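PDB 3LUP: DegV family protein from Streptococcus agalactiae, which binds a fatty acid such as elaidic acid and may play a part in lipid transport or fatty acid metabolism. Local coordinates for residues T10-Y15 with L29-I34; T47-Y52 with H236-D241; P62-P67 with A269-E274; L88-A93 with P118-T123. All blocks are in the same frame, centred on the assembly; numbering follows the deposited sequence.

Interactions 1 and 4 sit at the C-terminal edge of the four-stranded parallel sheet, where strands 6-11 and 86-89 are neighbours; their centres are about 12 Å apart. Interaction 3 lies about 10 Å from interaction 1, centre to centre, and is tied to it through the small antiparallel pair of strands 33-34 and 63-64. Interactions 2 and 3 then carry this N-terminal half of the chain across to the part built on the six-stranded mixed sheet, which supplies residues 236-241 and 269-274. Along the sequence interaction 1 closes first, the segments of interactions 2 and 3 alternate, and interaction 4 falls within both spans. Interactions 1, 3 and 4 all contribute residues to the fatty acid pocket.

Interaction 1. Residues T10-Y15 with L29-I34; sequences TDTSAY and LDIPII
Asp11 OD1, which rests against the methyl Ile31 CD1 at 3.7 Å, is gripped by two donors from its own turn. Ser13 OG reaches it at 2.7 Å on the syn side of the carboxylate, and the backbone Ser13 N uses the anti lone pair at 3.1 Å, closing an Asx turn within the type I turn from Asp11 to Ala14. Together with Ile92 N, which donates to Asp11 OD2, these bonds hold the carboxylate in its rotation. Ser13 OG itself is also bonded to Thr123 OG1.

Across the contact the backbones run parallel. Leu29 N donates to Thr10 O in a nearly straight bond of 2.7 Å, and Thr12 N returns a weak, bent one to Leu29 O at 3.0 Å. Beyond this pair Thr12 takes over: with chi1 at 62° its hydroxyl stands between backbone N and carbonyl carbon, where Ile31 N donates to Thr12 OG1 in a weak bond of 3.4 Å. The methyl Thr12 CG2 turns instead to Asp30 OD1, 3.3 Å away. Ile31, extended at chi2 (176°), carries CD1 to the Asp11 side chain and to Ser13 CB, 3.8 Å away.

The contact thus ends the pairing of strands 6-11 and 26-29 in the parallel sheet. Helix 69-81 packs on Leu29, helix 124-138 covers Thr10, and Ile31 borders the bound fatty acid.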
# COMPACT_ATOMS: atom_id res chain seq x y z
N THR A 10 -6.05 8.97 -4.69
CA THR A 10 -5.56 7.74 -4.10
C THR A 10 -6.71 7.05 -3.39
O THR A 10 -7.83 7.51 -3.45
CB THR A 10 -4.38 8.00 -3.14
OG1 THR A 10 -3.88 6.74 -2.67
CG2 THR A 10 -4.81 8.87 -1.97
N ASP A 11 -6.42 5.94 -2.72
CA ASP A 11 -7.44 5.23 -1.98
C ASP A 11 -6.97 5.09 -0.54
O ASP A 11 -5.85 5.43 -0.22
CB ASP A 11 -7.76 3.88 -2.62
CG ASP A 11 -6.50 3.05 -2.90
OD1 ASP A 11 -5.75 2.76 -1.93
OD2 ASP A 11 -6.28 2.71 -4.09
N THR A 12 -7.85 4.61 0.32
CA THR A 12 -7.57 4.56 1.75
C THR A 12 -6.53 3.48 2.14
O THR A 12 -6.14 3.41 3.31
CB THR A 12 -8.84 4.37 2.58
OG1 THR A 12 -9.44 3.13 2.22
CG2 THR A 12 -9.82 5.50 2.32
N SER A 13 -6.07 2.68 1.18
CA SER A 13 -5.00 1.72 1.46
C SER A 13 -3.64 2.39 1.51
O SER A 13 -2.69 1.84 2.06
CB SER A 13 -5.00 0.58 0.44
OG SER A 13 -4.25 0.91 -0.74
N ALA A 14 -3.53 3.59 0.94
CA ALA A 14 -2.30 4.38 1.00
C ALA A 14 -2.13 4.95 2.40
O ALA A 14 -3.09 5.47 2.97
CB ALA A 14 -2.34 5.48 -0.00
N TYR A 15 -0.94 4.85 2.96
CA TYR A 15 -0.71 5.48 4.25
C TYR A 15 -0.07 6.83 4.01
O TYR A 15 1.09 6.93 3.61
CB TYR A 15 0.14 4.61 5.16
CG TYR A 15 0.26 5.18 6.54
CD1 TYR A 15 -0.53 4.71 7.58
CD2 TYR A 15 1.16 6.22 6.81
CE1 TYR A 15 -0.43 5.26 8.86
CE2 TYR A 15 1.27 6.76 8.07
CZ TYR A 15 0.47 6.28 9.09
OH TYR A 15 0.57 6.80 10.36
N LEU A 29 -10.28 7.91 -2.27
CA LEU A 29 -11.40 6.98 -2.47
C LEU A 29 -11.45 5.94 -1.36
O LEU A 29 -10.40 5.41 -0.98
CB LEU A 29 -11.23 6.25 -3.81
CG LEU A 29 -11.73 6.85 -5.12
CD1 LEU A 29 -11.67 8.35 -5.11
CD2 LEU A 29 -10.94 6.27 -6.29
N ASP A 30 -12.65 5.62 -0.87
CA ASP A 30 -12.80 4.61 0.18
C ASP A 30 -12.83 3.17 -0.34
O ASP A 30 -13.43 2.88 -1.38
CB ASP A 30 -14.05 4.88 1.02
CG ASP A 30 -14.01 6.23 1.71
OD1 ASP A 30 -12.91 6.67 2.14
OD2 ASP A 30 -15.08 6.86 1.81
N ILE A 31 -12.18 2.28 0.40
CA ILE A 31 -12.22 0.84 0.13
C ILE A 31 -13.11 0.13 1.15
O ILE A 31 -12.81 0.13 2.34
CB ILE A 31 -10.80 0.19 0.12
CG1 ILE A 31 -9.91 0.89 -0.93
CG2 ILE A 31 -10.91 -1.33 -0.12
CD1 ILE A 31 -8.48 0.42 -0.99
N PRO A 32 -14.21 -0.47 0.69
CA PRO A 32 -15.10 -1.20 1.58
C PRO A 32 -14.53 -2.52 2.10
O PRO A 32 -13.80 -3.21 1.39
CB PRO A 32 -16.33 -1.47 0.70
CG PRO A 32 -16.25 -0.46 -0.42
CD PRO A 32 -14.77 -0.36 -0.67
N ILE A 33 -14.84 -2.84 3.35
CA ILE A 33 -14.57 -4.16 3.88
C ILE A 33 -15.91 -4.90 4.07
O ILE A 33 -16.90 -4.31 4.49
CB ILE A 33 -13.75 -4.13 5.20
CG1 ILE A 33 -14.66 -4.06 6.41
CG2 ILE A 33 -12.72 -2.99 5.22
CD1 ILE A 33 -14.00 -4.58 7.65
N ILE A 34 -15.93 -6.18 3.75
CA ILE A 34 -17.17 -6.95 3.87
C ILE A 34 -17.01 -8.04 4.93
O ILE A 34 -16.33 -9.05 4.70
CB ILE A 34 -17.62 -7.59 2.53
CG1 ILE A 34 -17.51 -6.59 1.37
CG2 ILE A 34 -19.04 -8.12 2.64
CD1 ILE A 34 -17.17 -7.23 0.02

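Interaction 2. Residues T47-Y52 with H236-D241; sequences TLDQYY and HSRAQD
Arg238 and Tyr52 bury most of the surface, the arginine with its CG over one face of the ring and its guanidinium at the rim. The two side chains run past each other in opposite directions. Near the phenol end, Arg238 CG makes a CH-pi contact, 3.9 Å from the ring centroid. Near the CB end, Tyr52 CD2 lies over the centre of one guanidinium face, 3.3 Å from Arg238 CZ, the planes 35° apart.

That course depends on a bend at chi2 (-114°), beyond which the chain runs straight through chi3 toward helix 48-57. There Arg238 NH2 forms a salt bridge with Asp49 OD1 at 3.2 Å, the carboxylate and guanidinium planes 39° apart. On the opposite face of the Tyr52 ring sits Tyr51 CD2, which makes the tyrosine a filling between its helix neighbour and the arginine.

Ser237 completes the contact at the ring edge: its CB is 3.2 Å from Tyr52 OH, while its hydroxyl bonds to Gly273 O and Ala276 N. An aliphatic stem over an aromatic face, with a salt bridge at its end, joins the start of helix 48-57 to the loop after strand 230-236, bridging the two lobes of this DegV fold.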
# COMPACT_ATOMS: atom_id res chain seq x y z
N THR A 47 -14.64 1.44 13.22
CA THR A 47 -13.34 1.84 13.78
C THR A 47 -12.35 0.68 13.70
O THR A 47 -12.76 -0.48 13.49
CB THR A 47 -13.44 2.32 15.25
OG1 THR A 47 -13.55 1.19 16.13
CG2 THR A 47 -14.62 3.27 15.45
N LEU A 48 -11.06 0.97 13.88
CA LEU A 48 -10.05 -0.08 13.86
C LEU A 48 -10.25 -1.08 15.01
O LEU A 48 -10.03 -2.28 14.82
CB LEU A 48 -8.61 0.46 13.81
CG LEU A 48 -7.52 -0.58 13.43
CD1 LEU A 48 -7.58 -1.03 11.95
CD2 LEU A 48 -6.09 -0.17 13.80
N ASP A 49 -10.72 -0.61 16.17
CA ASP A 49 -10.95 -1.50 17.31
C ASP A 49 -12.14 -2.41 17.11
O ASP A 49 -12.11 -3.58 17.49
CB ASP A 49 -11.05 -0.72 18.62
CG ASP A 49 -9.72 -0.63 19.34
OD1 ASP A 49 -9.31 -1.63 20.00
OD2 ASP A 49 -9.08 0.44 19.25
N GLN A 50 -13.20 -1.87 16.50
CA GLN A 50 -14.38 -2.66 16.17
C GLN A 50 -14.01 -3.72 15.14
O GLN A 50 -14.53 -4.84 15.20
CB GLN A 50 -15.51 -1.79 15.60
CG GLN A 50 -16.43 -1.13 16.62
CD GLN A 50 -17.55 -0.32 15.95
OE1 GLN A 50 -17.58 -0.18 14.73
NE2 GLN A 50 -18.46 0.22 16.75
N TYR A 51 -13.11 -3.34 14.23
CA TYR A 51 -12.67 -4.22 13.15
C TYR A 51 -12.06 -5.50 13.68
O TYR A 51 -12.45 -6.59 13.25
CB TYR A 51 -11.62 -3.56 12.26
CG TYR A 51 -11.04 -4.57 11.30
CD1 TYR A 51 -11.71 -4.93 10.14
CD2 TYR A 51 -9.84 -5.23 11.59
CE1 TYR A 51 -11.21 -5.88 9.27
CE2 TYR A 51 -9.32 -6.18 10.74
CZ TYR A 51 -10.01 -6.49 9.57
OH TYR A 51 -9.49 -7.44 8.71
N TYR A 52 -11.08 -5.36 14.57
CA TYR A 52 -10.39 -6.51 15.14
C TYR A 52 -11.29 -7.37 16.03
O TYR A 52 -11.16 -8.59 16.06
CB TYR A 52 -9.14 -6.07 15.90
CG TYR A 52 -7.98 -5.78 14.99
CD1 TYR A 52 -7.26 -6.82 14.39
CD2 TYR A 52 -7.58 -4.47 14.74
CE1 TYR A 52 -6.17 -6.57 13.54
CE2 TYR A 52 -6.49 -4.20 13.90
CZ TYR A 52 -5.80 -5.25 13.30
OH TYR A 52 -4.73 -4.97 12.47
N HIS A 236 2.74 -2.72 10.69
CA HIS A 236 2.26 -3.91 11.36
C HIS A 236 0.76 -3.89 11.59
O HIS A 236 0.15 -2.81 11.70
CB HIS A 236 2.98 -4.10 12.69
CG HIS A 236 2.65 -3.05 13.70
ND1 HIS A 236 1.70 -3.23 14.67
CD2 HIS A 236 3.11 -1.79 13.85
CE1 HIS A 236 1.60 -2.14 15.41
NE2 HIS A 236 2.45 -1.25 14.93
N SER A 237 0.16 -5.07 11.68
CA SER A 237 -1.24 -5.19 12.07
C SER A 237 -1.31 -5.75 13.50
O SER A 237 -1.44 -6.95 13.71
CB SER A 237 -2.03 -6.05 11.07
OG SER A 237 -1.46 -7.35 10.93
N ARG A 238 -1.21 -4.85 14.48
CA ARG A 238 -1.19 -5.22 15.91
C ARG A 238 -0.05 -6.21 16.22
O ARG A 238 -0.27 -7.27 16.81
CB ARG A 238 -2.55 -5.77 16.37
CG ARG A 238 -3.72 -4.79 16.22
CD ARG A 238 -4.27 -4.37 17.55
NE ARG A 238 -5.42 -3.46 17.40
CZ ARG A 238 -6.66 -3.73 17.80
NH1 ARG A 238 -6.96 -4.89 18.38
NH2 ARG A 238 -7.62 -2.82 17.62
N ALA A 239 1.16 -5.85 15.80
CA ALA A 239 2.37 -6.63 16.03
C ALA A 239 3.46 -5.68 16.51
O ALA A 239 4.60 -5.70 16.02
CB ALA A 239 2.80 -7.38 14.76
N GLN A 240 3.07 -4.83 17.46
CA GLN A 240 3.95 -3.89 18.15
C GLN A 240 5.36 -4.42 18.42
O GLN A 240 6.35 -3.79 18.04
CB GLN A 240 3.30 -3.52 19.49
CG GLN A 240 3.92 -2.31 20.16
CD GLN A 240 3.80 -1.07 19.30
OE1 GLN A 240 2.84 -0.92 18.53
NE2 GLN A 240 4.78 -0.17 19.41
N ASP A 241 5.43 -5.57 19.09
CA ASP A 241 6.69 -6.18 19.48
C ASP A 241 7.55 -6.62 18.29
O ASP A 241 8.77 -6.46 18.33
CB ASP A 241 6.45 -7.35 20.42
CG ASP A 241 6.19 -6.90 21.85
OD1 ASP A 241 6.44 -5.71 22.15
OD2 ASP A 241 5.74 -7.74 22.67

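Interaction 3. Residues P62-P67 with A269-E274; sequences PKTSQP and ATHLGE. With ELA (Elaidic acid), chain B.
One side-chain hydrogen bond crosses between the segments: Thr64 OG1 and His271 NE2 lie 2.9 Å apart, and either could donate. The threonine meets the imidazole at its edge, near the ring plane. A chi1 of 57° turns the Thr64 hydroxyl to His271, and the bond helps set the rotation of the histidine ring.

Apolar packing centres on Thr270 CG2, which lies 3.4 Å from Pro62 O and 3.9 Å from Pro62 CB. Thr64 CG2 is 4.2 Å from Thr270 CG2, and the same Thr270 methyl lies 4.0 Å above the plane of the His271 ring. Its partner branch, Thr270 OG1, turns back to Gly266 O in its own helix and also bonds to Tyr51 OH.

The other face of the imidazole belongs to the ligand. ELA C8 stands 3.4 Å above the His271 ring plane, displaced toward the rim, and the chain continues past Leu272, whose CD1 is 3.5 Å from ELA C12. At the carboxyl end, ELA O is 3.0 Å from Thr64 O, and Arg175 hydrogen-bonds to the fatty acid. The histidine is therefore sandwiched between a threonine methyl and the lipid chain, its edge held by Thr64. This is one wall of the fatty acid pocket of a DegV protein, built jointly by strand 63-64 and the end of helix 266-272.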
# COMPACT_ATOMS: atom_id res chain seq x y z
N PRO A 62 -13.26 -11.98 6.35
CA PRO A 62 -13.73 -10.79 5.65
C PRO A 62 -13.19 -10.71 4.22
O PRO A 62 -12.19 -11.37 3.87
CB PRO A 62 -13.17 -9.64 6.50
CG PRO A 62 -12.85 -10.23 7.81
CD PRO A 62 -12.43 -11.63 7.52
N LYS A 63 -13.87 -9.93 3.38
CA LYS A 63 -13.38 -9.60 2.06
C LYS A 63 -13.29 -8.08 1.92
O LYS A 63 -13.85 -7.34 2.72
CB LYS A 63 -14.29 -10.17 0.97
CG LYS A 63 -14.58 -11.65 1.11
CD LYS A 63 -15.09 -12.26 -0.19
CE LYS A 63 -13.96 -12.38 -1.21
NZ LYS A 63 -13.84 -13.79 -1.71
N THR A 64 -12.58 -7.62 0.91
CA THR A 64 -12.67 -6.23 0.53
C THR A 64 -13.22 -6.16 -0.89
O THR A 64 -13.32 -7.18 -1.59
CB THR A 64 -11.31 -5.51 0.61
OG1 THR A 64 -10.37 -6.18 -0.22
CG2 THR A 64 -10.79 -5.49 2.05
N SER A 65 -13.60 -4.95 -1.30
CA SER A 65 -14.01 -4.71 -2.67
C SER A 65 -13.30 -3.48 -3.17
O SER A 65 -12.85 -2.66 -2.37
CB SER A 65 -15.52 -4.51 -2.76
OG SER A 65 -15.87 -3.35 -2.04
N GLN A 66 -13.18 -3.37 -4.49
CA GLN A 66 -12.55 -2.24 -5.15
C GLN A 66 -13.28 -0.96 -4.76
O GLN A 66 -14.48 -1.01 -4.47
CB GLN A 66 -12.62 -2.42 -6.67
CG GLN A 66 -11.75 -3.54 -7.20
CD GLN A 66 -12.08 -3.94 -8.62
OE1 GLN A 66 -12.24 -3.10 -9.52
NE2 GLN A 66 -12.19 -5.24 -8.84
N PRO A 67 -12.57 0.18 -4.72
CA PRO A 67 -13.31 1.44 -4.57
C PRO A 67 -14.30 1.62 -5.72
O PRO A 67 -14.18 0.95 -6.74
CB PRO A 67 -12.22 2.52 -4.60
CG PRO A 67 -10.93 1.82 -4.80
CD PRO A 67 -11.12 0.36 -4.54
N ALA A 269 -5.13 -5.57 6.90
CA ALA A 269 -5.34 -6.58 7.94
C ALA A 269 -6.21 -7.75 7.43
O ALA A 269 -5.88 -8.92 7.65
CB ALA A 269 -5.95 -5.95 9.17
N THR A 270 -7.30 -7.44 6.74
CA THR A 270 -8.11 -8.46 6.07
C THR A 270 -7.30 -9.48 5.25
O THR A 270 -7.59 -10.67 5.29
CB THR A 270 -9.21 -7.81 5.16
OG1 THR A 270 -10.14 -7.08 5.97
CG2 THR A 270 -9.98 -8.87 4.37
N HIS A 271 -6.30 -9.02 4.51
CA HIS A 271 -5.56 -9.92 3.62
C HIS A 271 -4.28 -10.49 4.24
O HIS A 271 -3.79 -11.55 3.84
CB HIS A 271 -5.27 -9.22 2.29
CG HIS A 271 -6.51 -8.89 1.53
ND1 HIS A 271 -7.11 -9.77 0.66
CD2 HIS A 271 -7.31 -7.79 1.56
CE1 HIS A 271 -8.21 -9.22 0.16
NE2 HIS A 271 -8.34 -8.02 0.69
N LEU A 272 -3.77 -9.79 5.25
CA LEU A 272 -2.54 -10.20 5.88
C LEU A 272 -2.81 -11.00 7.16
O LEU A 272 -2.00 -11.86 7.54
CB LEU A 272 -1.69 -8.96 6.18
CG LEU A 272 -0.44 -8.70 5.34
CD1 LEU A 272 -0.70 -8.78 3.83
CD2 LEU A 272 0.18 -7.37 5.73
N GLY A 273 -3.95 -10.74 7.79
CA GLY A 273 -4.25 -11.29 9.10
C GLY A 273 -3.70 -10.36 10.16
O GLY A 273 -2.96 -9.42 9.85
N GLU A 274 -4.09 -10.62 11.42
CA GLU A 274 -3.50 -9.95 12.56
C GLU A 274 -2.14 -10.59 12.84
O GLU A 274 -1.90 -11.74 12.45
CB GLU A 274 -4.42 -10.05 13.79
CG GLU A 274 -3.88 -9.36 15.04
CD GLU A 274 -4.94 -9.13 16.10
OE1 GLU A 274 -6.08 -9.58 15.88
OE2 GLU A 274 -4.64 -8.51 17.15
CA ELA B . -10.34 -6.22 -4.47
C ELA B . -11.43 -7.26 -4.74
O ELA B . -11.70 -8.20 -3.94
C3 ELA B . -10.61 -5.36 -3.24
C4 ELA B . -9.67 -4.16 -3.19
C5 ELA B . -8.84 -4.09 -1.89
C6 ELA B . -7.57 -4.95 -1.98
C7 ELA B . -6.86 -5.28 -0.68
C8 ELA B . -5.66 -6.20 -0.95
C9 ELA B . -4.49 -5.89 -0.03
C10 ELA B . -3.32 -6.79 0.09
C11 ELA B . -2.49 -6.77 1.35
C12 ELA B . -0.99 -6.68 1.07
C13 ELA B . -0.38 -5.35 1.48
C14 ELA B . 1.07 -5.46 1.91
C15 ELA B . 1.59 -4.10 2.40
C16 ELA B . 3.11 -4.03 2.55
C17 ELA B . 3.71 -2.99 1.60
C18 ELA B . 4.87 -2.23 2.23
OXT ELA B . -12.07 -7.20 -5.82

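Interaction 4. Residues L88-A93 with P118-T123. With ELA (Elaidic acid), chain B.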
# COMPACT_ATOMS: atom_id res chain seq x y z
N LEU A 88 -3.24 12.98 -11.38
CA LEU A 88 -2.43 11.77 -11.13
C LEU A 88 -3.10 10.83 -10.12
O LEU A 88 -3.29 11.18 -8.95
CB LEU A 88 -1.02 12.14 -10.68
CG LEU A 88 0.02 11.03 -10.58
CD1 LEU A 88 0.23 10.33 -11.91
CD2 LEU A 88 1.33 11.62 -10.10
N GLY A 89 -3.49 9.65 -10.60
CA GLY A 89 -4.16 8.65 -9.77
C GLY A 89 -3.16 7.59 -9.37
O GLY A 89 -2.62 6.87 -10.23
N LEU A 90 -2.90 7.51 -8.05
CA LEU A 90 -1.95 6.56 -7.46
C LEU A 90 -2.65 5.59 -6.49
O LEU A 90 -2.74 5.83 -5.27
CB LEU A 90 -0.81 7.30 -6.76
CG LEU A 90 0.15 8.12 -7.62
CD1 LEU A 90 1.13 8.86 -6.73
CD2 LEU A 90 0.88 7.24 -8.62
N PHE A 91 -3.14 4.50 -7.05
CA PHE A 91 -3.95 3.55 -6.32
C PHE A 91 -3.20 2.25 -6.02
O PHE A 91 -2.13 1.98 -6.59
CB PHE A 91 -5.23 3.24 -7.09
CG PHE A 91 -5.98 4.45 -7.53
CD1 PHE A 91 -6.72 5.20 -6.61
CD2 PHE A 91 -5.95 4.86 -8.87
CE1 PHE A 91 -7.40 6.34 -7.00
CE2 PHE A 91 -6.64 5.98 -9.28
CZ PHE A 91 -7.36 6.74 -8.35
N ILE A 92 -3.79 1.48 -5.11
CA ILE A 92 -3.41 0.10 -4.81
C ILE A 92 -2.89 -0.71 -6.04
O ILE A 92 -3.43 -0.60 -7.15
CB ILE A 92 -4.60 -0.60 -4.09
CG1 ILE A 92 -4.22 -1.98 -3.56
CG2 ILE A 92 -5.83 -0.69 -4.99
CD1 ILE A 92 -5.00 -2.37 -2.30
N ALA A 93 -1.84 -1.50 -5.82
CA ALA A 93 -1.23 -2.40 -6.83
C ALA A 93 -2.21 -3.16 -7.73
O ALA A 93 -3.11 -3.83 -7.24
CB ALA A 93 -0.32 -3.40 -6.13
N PRO A 118 -0.65 5.54 -13.29
CA PRO A 118 0.41 4.50 -13.36
C PRO A 118 0.21 3.43 -12.28
O PRO A 118 -0.32 3.70 -11.19
CB PRO A 118 1.70 5.29 -13.10
CG PRO A 118 1.24 6.48 -12.25
CD PRO A 118 -0.16 6.81 -12.70
N ASP A 119 0.61 2.20 -12.60
CA ASP A 119 0.47 1.12 -11.65
C ASP A 119 1.52 1.30 -10.56
O ASP A 119 2.72 1.27 -10.82
CB ASP A 119 0.60 -0.24 -12.34
CG ASP A 119 0.51 -1.42 -11.37
OD1 ASP A 119 0.03 -1.27 -10.22
OD2 ASP A 119 0.93 -2.53 -11.78
N THR A 120 1.05 1.49 -9.33
CA THR A 120 1.96 1.78 -8.24
C THR A 120 2.68 0.53 -7.79
O THR A 120 3.75 0.62 -7.23
CB THR A 120 1.26 2.41 -7.04
OG1 THR A 120 0.35 1.47 -6.46
CG2 THR A 120 0.52 3.67 -7.46
N LYS A 121 2.07 -0.64 -8.02
CA LYS A 121 2.67 -1.93 -7.65
C LYS A 121 2.94 -2.06 -6.16
O LYS A 121 3.70 -2.93 -5.71
CB LYS A 121 3.96 -2.19 -8.43
CG LYS A 121 3.77 -2.25 -9.94
CD LYS A 121 5.08 -2.61 -10.57
CE LYS A 121 5.03 -2.57 -12.07
NZ LYS A 121 6.42 -2.71 -12.56
N ILE A 122 2.30 -1.20 -5.38
CA ILE A 122 2.48 -1.22 -3.93
C ILE A 122 1.21 -0.74 -3.21
O ILE A 122 0.15 -0.63 -3.83
CB ILE A 122 3.78 -0.46 -3.52
CG1 ILE A 122 4.28 -0.95 -2.16
CG2 ILE A 122 3.65 1.07 -3.68
CD1 ILE A 122 4.85 -2.39 -2.23
N THR A 123 1.32 -0.51 -1.92
CA THR A 123 0.21 0.00 -1.14
C THR A 123 0.75 0.51 0.18
O THR A 123 1.96 0.64 0.33
CB THR A 123 -0.93 -1.06 -0.98
OG1 THR A 123 -2.09 -0.44 -0.43
CG2 THR A 123 -0.50 -2.23 -0.09
CA ELA B . -10.34 -6.22 -4.47
C ELA B . -11.43 -7.26 -4.74
O ELA B . -11.70 -8.20 -3.94
C3 ELA B . -10.61 -5.36 -3.24
C4 ELA B . -9.67 -4.16 -3.19
C5 ELA B . -8.84 -4.09 -1.89
C6 ELA B . -7.57 -4.95 -1.98
C7 ELA B . -6.86 -5.28 -0.68
C8 ELA B . -5.66 -6.20 -0.95
C9 ELA B . -4.49 -5.89 -0.03
C10 ELA B . -3.32 -6.79 0.09
C11 ELA B . -2.49 -6.77 1.35
C12 ELA B . -0.99 -6.68 1.07
C13 ELA B . -0.38 -5.35 1.48
C14 ELA B . 1.07 -5.46 1.91
C15 ELA B . 1.59 -4.10 2.40
C16 ELA B . 3.11 -4.03 2.55
C17 ELA B . 3.71 -2.99 1.60
C18 ELA B . 4.87 -2.23 2.23
OXT ELA B . -12.07 -7.20 -5.82
O HOH W 1 -2.53 4.19 -9.74
O HOH W 2 -1.78 0.99 -9.25
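With chi1 at 66°, Thr120 sends its two branches to different partners, OG1 to Phe91 and CG2 to Leu90. Thr120 OG1 donates to Phe91 O at 2.5 Å, tilted 26° from the carbonyl plane; Thr120 CG2 lies 3.8 Å from Leu90 CD2.

A second bond, Ala93 N to Ile122 O at 2.9 Å, joins the backbones further along. Two waters fill in between. One accepts from Phe91 N and lies close to the carbonyl oxygens of Gly89 and Pro118; the other accepts from Thr120 N and lies 2.9 Å from Phe91 O. Lys121 N donates to Asp119 OD1 at 3.1 Å from well above the carboxylate plane, closing an Asx turn, and Ala94 N bonds to the same oxygen.

At the strand end the contact turns apolar: Pro118 wedges its ring against two leucines, CD at 3.6 Å from Leu88 CD1 and CG at 3.7 Å from Leu90 CD2. At the other end Ile92 and Thr123 lie side by side toward the lipid, Thr123 CG2 being 3.5 Å from ELA C13.

Here the chain leaving strand 86-89 packs against the loop that joins strand 114-116 to helix 124-138, with helices 124-138 and 144-155 packed on Leu90 and the ring of Phe91 set edge-to-face with Phe99 of helix 99-103.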